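Local coordinates for D,D-dipeptidase/D,D-carboxypeptidase (Enterococcus faecalis, PDB 4MUQ), which probably hydrolyses D-Ala-D-Ala and cleaves the terminal D-alanine from cell-wall precursors as a zinc-dependent D,D-peptidase of vancomycin resistance, at residues Lys4-Glu9 / Cys233-Ser238; Glu11-Gly16 / Asp243-Thr248. All coordinates share one frame; numbering follows the deposited sequence.

Interaction 1. Residues Lys4-Glu9 / Cys233-Ser238. With PE3 (3,6,9,12,15,18,21,24,27,30,33,36,39-tridecaoxahentetracontane-1,41-diol), chain I.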
ATOM      1  N   LYS A   4      -4.627 -22.177  16.752  1.00 37.62           N
ATOM      2  CA  LYS A   4      -3.345 -22.634  16.227  1.00 39.19           C
ATOM      3  C   LYS A   4      -2.267 -21.575  16.416  1.00 40.77           C
ATOM      4  O   LYS A   4      -2.549 -20.377  16.425  1.00 42.50           O
ATOM      5  CB  LYS A   4      -3.464 -23.031  14.755  1.00 46.94           C
ATOM      6  CG  LYS A   4      -3.782 -21.879  13.825  1.00 46.45           C
ATOM      7  CD  LYS A   4      -4.133 -22.374  12.427  1.00 58.67           C
ATOM      8  CE  LYS A   4      -2.962 -23.078  11.756  1.00 53.00           C
ATOM      9  NZ  LYS A   4      -2.377 -22.248  10.660  1.00 55.77           N
ATOM     10  N   THR A   5      -1.030 -22.033  16.571  1.00 31.52           N
ATOM     11  CA  THR A   5       0.088 -21.143  16.833  1.00 30.34           C
ATOM     12  C   THR A   5       0.885 -20.876  15.567  1.00 29.69           C
ATOM     13  O   THR A   5       1.223 -21.800  14.823  1.00 29.77           O
ATOM     14  CB  THR A   5       1.024 -21.734  17.905  1.00 31.68           C
ATOM     15  OG1 THR A   5       0.258 -22.044  19.073  1.00 33.00           O
ATOM     16  CG2 THR A   5       2.115 -20.743  18.277  1.00 36.33           C
ATOM     17  N   ILE A   6       1.172 -19.602  15.333  1.00 27.37           N
ATOM     18  CA  ILE A   6       2.009 -19.189  14.219  1.00 26.14           C
ATOM     19  C   ILE A   6       3.319 -18.667  14.787  1.00 28.70           C
ATOM     20  O   ILE A   6       3.332 -17.788  15.650  1.00 30.36           O
ATOM     21  CB  ILE A   6       1.333 -18.078  13.404  1.00 24.50           C
ATOM     22  CG1 ILE A   6      -0.099 -18.477  13.027  1.00 32.31           C
ATOM     23  CG2 ILE A   6       2.156 -17.730  12.160  1.00 27.69           C
ATOM     24  CD1 ILE A   6      -0.188 -19.648  12.068  1.00 32.42           C
ATOM     25  N   GLU A   7       4.420 -19.226  14.302  1.00 27.23           N
ATOM     26  CA  GLU A   7       5.744 -18.869  14.775  1.00 26.05           C
ATOM     27  C   GLU A   7       6.483 -18.094  13.690  1.00 32.40           C
ATOM     28  O   GLU A   7       6.719 -18.616  12.599  1.00 35.49           O
ATOM     29  CB  GLU A   7       6.491 -20.151  15.122  1.00 31.72           C
ATOM     30  CG  GLU A   7       7.875 -19.978  15.691  1.00 45.06           C
ATOM     31  CD  GLU A   7       8.483 -21.314  16.069  1.00 38.38           C
ATOM     32  OE1 GLU A   7       9.316 -21.825  15.291  1.00 59.27           O
ATOM     33  OE2 GLU A   7       8.112 -21.859  17.133  1.00 38.52           O
ATOM     34  N   LEU A   8       6.850 -16.850  13.985  1.00 24.17           N
ATOM     35  CA  LEU A   8       7.470 -15.988  12.980  1.00 26.52           C
ATOM     36  C   LEU A   8       8.888 -15.562  13.347  1.00 32.27           C
ATOM     37  O   LEU A   8       9.166 -15.214  14.493  1.00 31.18           O
ATOM     38  CB  LEU A   8       6.616 -14.743  12.740  1.00 26.43           C
ATOM     39  CG  LEU A   8       5.167 -14.966  12.310  1.00 29.68           C
ATOM     40  CD1 LEU A   8       4.250 -15.052  13.511  1.00 43.46           C
ATOM     41  CD2 LEU A   8       4.707 -13.876  11.387  1.00 34.16           C
ATOM     42  N   GLU A   9       9.782 -15.577  12.363  1.00 30.68           N
ATOM     43  CA  GLU A   9      11.127 -15.050  12.564  1.00 31.10           C
ATOM     44  C   GLU A   9      11.066 -13.531  12.501  1.00 22.60           C
ATOM     45  O   GLU A   9      10.184 -12.979  11.838  1.00 23.42           O
ATOM     46  CB  GLU A   9      12.089 -15.582  11.498  1.00 32.09           C
ATOM     47  CG  GLU A   9      12.221 -17.104  11.470  1.00 41.75           C
ATOM     48  CD  GLU A   9      12.681 -17.685  12.793  1.00 49.33           C
ATOM     49  OE1 GLU A   9      13.440 -17.006  13.518  1.00 57.35           O
ATOM     50  OE2 GLU A   9      12.279 -18.825  13.113  1.00 57.36           O
ATOM     51  N   CYS A 233     -11.076 -19.526  11.244  1.00 66.60           N
ATOM     52  CA  CYS A 233     -11.076 -18.211  10.616  1.00 59.54           C
ATOM     53  C   CYS A 233     -10.161 -18.107   9.399  1.00 62.69           C
ATOM     54  O   CYS A 233      -9.176 -18.835   9.264  1.00 70.56           O
ATOM     55  CB  CYS A 233     -10.709 -17.128  11.636  1.00 55.82           C
ATOM     56  SG  CYS A 233      -8.942 -17.027  12.014  1.00 79.54           S
ATOM     57  N   VAL A 234     -10.528 -17.201   8.501  1.00 39.93           N
ATOM     58  CA  VAL A 234      -9.636 -16.727   7.460  1.00 31.61           C
ATOM     59  C   VAL A 234      -8.849 -15.594   8.098  1.00 40.15           C
ATOM     60  O   VAL A 234      -9.432 -14.738   8.765  1.00 37.65           O
ATOM     61  CB  VAL A 234     -10.429 -16.201   6.256  1.00 37.37           C
ATOM     62  CG1 VAL A 234      -9.528 -15.451   5.305  1.00 40.29           C
ATOM     63  CG2 VAL A 234     -11.117 -17.350   5.538  1.00 42.58           C
ATOM     64  N   TYR A 235      -7.530 -15.599   7.929  1.00 34.93           N
ATOM     65  CA  TYR A 235      -6.691 -14.592   8.568  1.00 25.98           C
ATOM     66  C   TYR A 235      -5.547 -14.131   7.679  1.00 26.70           C
ATOM     67  O   TYR A 235      -5.154 -14.831   6.743  1.00 33.10           O
ATOM     68  CB  TYR A 235      -6.117 -15.126   9.879  1.00 30.93           C
ATOM     69  CG  TYR A 235      -5.023 -16.150   9.698  1.00 35.49           C
ATOM     70  CD1 TYR A 235      -3.682 -15.780   9.746  1.00 35.47           C
ATOM     71  CD2 TYR A 235      -5.329 -17.486   9.477  1.00 44.59           C
ATOM     72  CE1 TYR A 235      -2.683 -16.711   9.584  1.00 37.40           C
ATOM     73  CE2 TYR A 235      -4.337 -18.424   9.315  1.00 47.71           C
ATOM     74  CZ  TYR A 235      -3.017 -18.030   9.368  1.00 35.74           C
ATOM     75  OH  TYR A 235      -2.028 -18.969   9.205  1.00 53.08           O
ATOM     76  N   GLN A 236      -5.016 -12.959   8.002  1.00 22.49           N
ATOM     77  CA  GLN A 236      -3.831 -12.422   7.347  1.00 19.22           C
ATOM     78  C   GLN A 236      -2.879 -11.914   8.408  1.00 19.55           C
ATOM     79  O   GLN A 236      -3.309 -11.460   9.474  1.00 23.39           O
ATOM     80  CB  GLN A 236      -4.191 -11.238   6.457  1.00 22.18           C
ATOM     81  CG  GLN A 236      -5.062 -11.560   5.266  1.00 28.13           C
ATOM     82  CD  GLN A 236      -5.763 -10.323   4.744  1.00 41.11           C
ATOM     83  OE1 GLN A 236      -6.664  -9.790   5.395  1.00 39.10           O
ATOM     84  NE2 GLN A 236      -5.346  -9.849   3.575  1.00 44.25           N
ATOM     85  N   ILE A 237      -1.588 -12.000   8.118  1.00 17.81           N
ATOM     86  CA  ILE A 237      -0.564 -11.398   8.956  1.00 16.90           C
ATOM     87  C   ILE A 237       0.389 -10.600   8.080  1.00 19.36           C
ATOM     88  O   ILE A 237       0.796 -11.061   7.009  1.00 22.83           O
ATOM     89  CB  ILE A 237       0.239 -12.466   9.734  1.00 22.92           C
ATOM     90  CG1 ILE A 237      -0.700 -13.323  10.584  1.00 22.11           C
ATOM     91  CG2 ILE A 237       1.305 -11.798  10.607  1.00 21.12           C
ATOM     92  CD1 ILE A 237      -0.016 -14.470  11.303  1.00 26.76           C
ATOM     93  N   SER A 238       0.733  -9.397   8.521  1.00 13.78           N
ATOM     94  CA  SER A 238       1.740  -8.604   7.821  1.00 13.46           C
ATOM     95  C   SER A 238       2.729  -8.038   8.822  1.00 16.30           C
ATOM     96  O   SER A 238       2.360  -7.715   9.949  1.00 14.93           O
ATOM     97  CB  SER A 238       1.083  -7.431   7.085  1.00 14.06           C
ATOM     98  OG  SER A 238       2.075  -6.622   6.460  1.00 13.02           O
TER
HETATM   99  O43 PE3 I 308     -11.369 -13.469   2.519  1.00 53.41           O
HETATM  100  C42 PE3 I 308     -10.641 -12.236   2.497  1.00 53.02           C
HETATM  101  C41 PE3 I 308      -9.185 -12.476   2.078  1.00 52.98           C
HETATM  102  O40 PE3 I 308      -8.514 -13.370   2.995  1.00 53.24           O
HETATM  103  C39 PE3 I 308      -7.144 -13.562   2.570  1.00 53.10           C
HETATM  104  C38 PE3 I 308      -6.354 -14.501   3.488  1.00 53.02           C
HETATM  105  O37 PE3 I 308      -6.942 -15.813   3.539  1.00 53.43           O
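The phenolic oxygen of Tyr-235 meets two side chains of the strand facing it. Ile-6 CD1 lies 3.5 Å from Tyr-235 OH, and Lys-4 NZ comes to 3.6 Å from the same oxygen, so the ammonium is near it but too far for a firm bond. The setting is face-to-face packing of two beta sheets: strand 4-9 pairs with strand 224-230, while 234-238 borders a four-stranded antiparallel sheet. The facing axes come within 11.0 Å and run nearly parallel, 19° apart, a separation bridged by side chains, with backbone pairing kept within each sheet. Backbone hydrogen bonds join Lys-4 to Ile-229 in one sheet and Gln-236 to Thr-248 in the other.

Tyr-235 CG sits between its backbone N and carbonyl carbon (chi1 73°), and the ring reaches toward Ile-6, which comes from the opposite direction; the lysine chain crosses the tyrosine at about a right angle. Along the same strand, Ile-237 CG1 lies in plane at the ring's edge. Ile-6 divides its branches: CD1 serves the phenol, while CG2 packs 4.0 Å from Ile-237 CD1 as the two isoleucines slide past each other. One step further, Ile-237 CG2 faces Leu-8 CD2 at 4.1 Å; Leu-8 is the buried residue of an otherwise surface-lying contact.

On the other side of strand 234-238 runs a polyethylene glycol fragment. Gln-236 CG approaches its C38 at 3.7 Å, and Val-234 CG1 lies 3.2 Å from O37 and 3.3 Å from O40.

Interaction 2. Residues Glu11-Gly16 / Asp243-Thr248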
ATOM      1  N   GLU A  11      12.712 -11.377  10.932  1.00 23.53           N
ATOM      2  CA  GLU A  11      12.848 -10.783   9.602  1.00 21.32           C
ATOM      3  C   GLU A  11      11.518 -10.717   8.838  1.00 23.91           C
ATOM      4  O   GLU A  11      11.396  -9.977   7.864  1.00 21.40           O
ATOM      5  CB  GLU A  11      13.932 -11.488   8.770  1.00 28.69           C
ATOM      6  CG  GLU A  11      13.528 -12.829   8.196  1.00 40.36           C
ATOM      7  CD  GLU A  11      14.056 -13.995   9.008  1.00 50.94           C
ATOM      8  OE1 GLU A  11      14.694 -13.757  10.059  1.00 53.21           O
ATOM      9  OE2 GLU A  11      13.834 -15.150   8.588  1.00 59.28           O
ATOM     10  N   GLU A  12      10.516 -11.463   9.296  1.00 21.24           N
ATOM     11  CA  GLU A  12       9.202 -11.423   8.663  1.00 20.33           C
ATOM     12  C   GLU A  12       8.468 -10.105   8.910  1.00 15.81           C
ATOM     13  O   GLU A  12       7.468  -9.815   8.246  1.00 17.58           O
ATOM     14  CB  GLU A  12       8.349 -12.617   9.101  1.00 20.31           C
ATOM     15  CG  GLU A  12       8.922 -13.958   8.654  1.00 24.39           C
ATOM     16  CD  GLU A  12       7.970 -15.111   8.904  1.00 36.93           C
ATOM     17  OE1 GLU A  12       6.867 -15.108   8.317  1.00 45.84           O
ATOM     18  OE2 GLU A  12       8.325 -16.021   9.685  1.00 49.51           O
ATOM     19  N   ILE A  13       8.978  -9.276   9.824  1.00 15.77           N
ATOM     20  CA  ILE A  13       8.398  -7.932   9.971  1.00 15.02           C
ATOM     21  C   ILE A  13       8.612  -7.075   8.724  1.00 15.32           C
ATOM     22  O   ILE A  13       7.986  -6.032   8.567  1.00 14.45           O
ATOM     23  CB  ILE A  13       8.903  -7.145  11.224  1.00 21.31           C
ATOM     24  CG1 ILE A  13      10.371  -6.746  11.096  1.00 19.93           C
ATOM     25  CG2 ILE A  13       8.664  -7.919  12.511  1.00 19.34           C
ATOM     26  CD1 ILE A  13      10.824  -5.797  12.194  1.00 23.21           C
ATOM     27  N   TYR A  14       9.485  -7.526   7.832  1.00 14.60           N
ATOM     28  CA  TYR A  14       9.839  -6.756   6.653  1.00 14.37           C
ATOM     29  C   TYR A  14       9.112  -7.259   5.409  1.00 14.40           C
ATOM     30  O   TYR A  14       9.438  -6.847   4.282  1.00 16.84           O
ATOM     31  CB  TYR A  14      11.362  -6.747   6.475  1.00 14.87           C
ATOM     32  CG  TYR A  14      12.102  -6.219   7.689  1.00 18.25           C
ATOM     33  CD1 TYR A  14      11.925  -4.905   8.120  1.00 19.92           C
ATOM     34  CD2 TYR A  14      12.968  -7.036   8.414  1.00 20.73           C
ATOM     35  CE1 TYR A  14      12.586  -4.421   9.233  1.00 19.25           C
ATOM     36  CE2 TYR A  14      13.635  -6.558   9.523  1.00 22.90           C
ATOM     37  CZ  TYR A  14      13.450  -5.252   9.924  1.00 21.25           C
ATOM     38  OH  TYR A  14      14.116  -4.786  11.038  1.00 25.98           O
ATOM     39  N   CYS A  15       8.094  -8.098   5.614  1.00 16.92           N
ATOM     40  CA  CYS A  15       7.225  -8.589   4.542  1.00 18.48           C
ATOM     41  C   CYS A  15       5.751  -8.310   4.830  1.00 17.74           C
ATOM     42  O   CYS A  15       5.346  -8.293   5.987  1.00 16.48           O
ATOM     43  CB  CYS A  15       7.403 -10.101   4.367  1.00 27.38           C
ATOM     44  SG  CYS A  15       9.094 -10.644   4.025  1.00 41.08           S
ATOM     45  N   GLY A  16       4.946  -8.103   3.786  1.00 16.40           N
ATOM     46  CA  GLY A  16       3.497  -8.027   3.954  1.00 16.56           C
ATOM     47  C   GLY A  16       2.805  -6.805   3.361  1.00 12.14           C
ATOM     48  O   GLY A  16       3.464  -5.846   2.927  1.00 13.61           O
ATOM     49  N   ASP A 243       8.717  -2.900  13.586  1.00 15.34           N
ATOM     50  CA  ASP A 243       8.869  -3.459  14.915  1.00 16.15           C
ATOM     51  C   ASP A 243       7.907  -4.577  15.256  1.00 17.26           C
ATOM     52  O   ASP A 243       7.946  -5.070  16.369  1.00 19.00           O
ATOM     53  CB  ASP A 243       8.767  -2.339  15.966  1.00 19.87           C
ATOM     54  CG  ASP A 243       7.487  -1.509  15.827  1.00 17.42           C
ATOM     55  OD1 ASP A 243       6.453  -2.067  15.407  1.00 17.41           O
ATOM     56  OD2 ASP A 243       7.518  -0.300  16.157  1.00 22.97           O
ATOM     57  N   GLY A 244       7.042  -4.982  14.338  1.00 16.61           N
ATOM     58  CA  GLY A 244       6.066  -6.000  14.687  1.00 17.80           C
ATOM     59  C   GLY A 244       5.107  -6.365  13.572  1.00 13.78           C
ATOM     60  O   GLY A 244       5.347  -6.092  12.376  1.00 14.08           O
ATOM     61  N   PHE A 245       4.001  -6.977  13.979  1.00 16.15           N
ATOM     62  CA  PHE A 245       3.072  -7.590  13.058  1.00 17.30           C
ATOM     63  C   PHE A 245       1.665  -7.056  13.272  1.00 14.36           C
ATOM     64  O   PHE A 245       1.278  -6.714  14.399  1.00 15.60           O
ATOM     65  CB  PHE A 245       3.081  -9.113  13.236  1.00 17.15           C
ATOM     66  CG  PHE A 245       4.432  -9.747  13.039  1.00 17.50           C
ATOM     67  CD1 PHE A 245       4.906 -10.016  11.756  1.00 19.19           C
ATOM     68  CD2 PHE A 245       5.234 -10.060  14.126  1.00 20.50           C
ATOM     69  CE1 PHE A 245       6.150 -10.601  11.571  1.00 17.87           C
ATOM     70  CE2 PHE A 245       6.484 -10.643  13.946  1.00 21.17           C
ATOM     71  CZ  PHE A 245       6.942 -10.915  12.663  1.00 21.87           C
ATOM     72  N   VAL A 246       0.903  -6.997  12.186  1.00 16.12           N
ATOM     73  CA  VAL A 246      -0.517  -6.704  12.246  1.00 13.57           C
ATOM     74  C   VAL A 246      -1.283  -7.942  11.794  1.00 15.34           C
ATOM     75  O   VAL A 246      -1.031  -8.486  10.707  1.00 15.84           O
ATOM     76  CB  VAL A 246      -0.880  -5.506  11.363  1.00 14.12           C
ATOM     77  CG1 VAL A 246      -2.385  -5.262  11.388  1.00 16.88           C
ATOM     78  CG2 VAL A 246      -0.142  -4.277  11.852  1.00 18.56           C
ATOM     79  N   VAL A 247      -2.209  -8.383  12.634  1.00 14.93           N
ATOM     80  CA  VAL A 247      -2.988  -9.587  12.390  1.00 16.90           C
ATOM     81  C   VAL A 247      -4.433  -9.204  12.090  1.00 16.97           C
ATOM     82  O   VAL A 247      -5.043  -8.426  12.839  1.00 18.82           O
ATOM     83  CB  VAL A 247      -2.952 -10.529  13.622  1.00 18.17           C
ATOM     84  CG1 VAL A 247      -3.751 -11.792  13.357  1.00 19.67           C
ATOM     85  CG2 VAL A 247      -1.506 -10.855  13.983  1.00 22.17           C
ATOM     86  N   THR A 248      -4.978  -9.759  11.007  1.00 16.59           N
ATOM     87  CA  THR A 248      -6.349  -9.495  10.590  1.00 15.95           C
ATOM     88  C   THR A 248      -7.120 -10.807  10.602  1.00 18.92           C
ATOM     89  O   THR A 248      -6.748 -11.757   9.914  1.00 19.81           O
ATOM     90  CB  THR A 248      -6.395  -8.863   9.169  1.00 14.75           C
ATOM     91  OG1 THR A 248      -5.608  -7.667   9.157  1.00 14.81           O
ATOM     92  CG2 THR A 248      -7.818  -8.515   8.781  1.00 16.76           C
TER
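Ile-13 lays its CG2 methyl over one face of the Phe-245 ring, 3.8 Å from the ring centroid and 26° off the normal, which meets the geometry of a CH-pi contact. The methyl is displaced toward the rim, so its nearest ring atom is Phe-245 CZ, 3.5 Å from Ile-13 CG2. The two side chains cross at about a right angle. With chi1 at 69°, Ile-13 CG1 stands between the backbone N and carbonyl carbon, while CG2 lies beside the N; this split sends CG1 over the centre of the neighbouring Tyr-14 ring and leaves the isoleucine between two aromatic rings. Its CD1 end extends to the backbone of Asp-243, 3.8 Å from Asp-243 N, and CG2 also rests 3.8 Å from Gly-244 O.

These contacts seat the end of a 3-10 turn, through residues 11-13, against the start of strand 244-250, the second strand of a beta hairpin with 234-239. The turn shows the expected i+3 bonding: Tyr-14 N donates to Glu-11 O at 3.1 Å. Backbone hydrogen bonds from Ile-13 to Asn-241 and from Cys-15 to Gly-239 tie the same segment to the hairpin's connection, where Asn-240 OD1 accepts from the N atoms of both Asp-243 and Gly-244.

Glu-12 adds its backbone and CB to the contact. Its carbonyl carbon lies 3.6 Å from Phe-245 CE1, approaching the ring obliquely, and Glu-12 CB is 3.9 Å from that same CE1. Beyond CG the glutamate chain is extended and leads away from the strand, where OE2 accepts a hydrogen bond from the backbone N of Glu-9.

How the interactions relate
Interactions 1 and 2 have centres 10 Å apart and use the two strands of one hairpin, 234-239 and 244-250, whose backbones are joined by probable hydrogen bonds: Ser-238 O lies 2.8 Å from Val-246 N, and Gln-236 O is 2.8 Å from Thr-248 N. The N-terminal segments follow closely in the chain, strand 4-9 leading into the turn at 11-16. Their apolar layers also merge, since the Leu-8 side chain of interaction 1 packs on Phe-245 of interaction 2. Both lie away from the zinc site formed by His-108, Asp-115 and His-168 and from the phosphinate pocket.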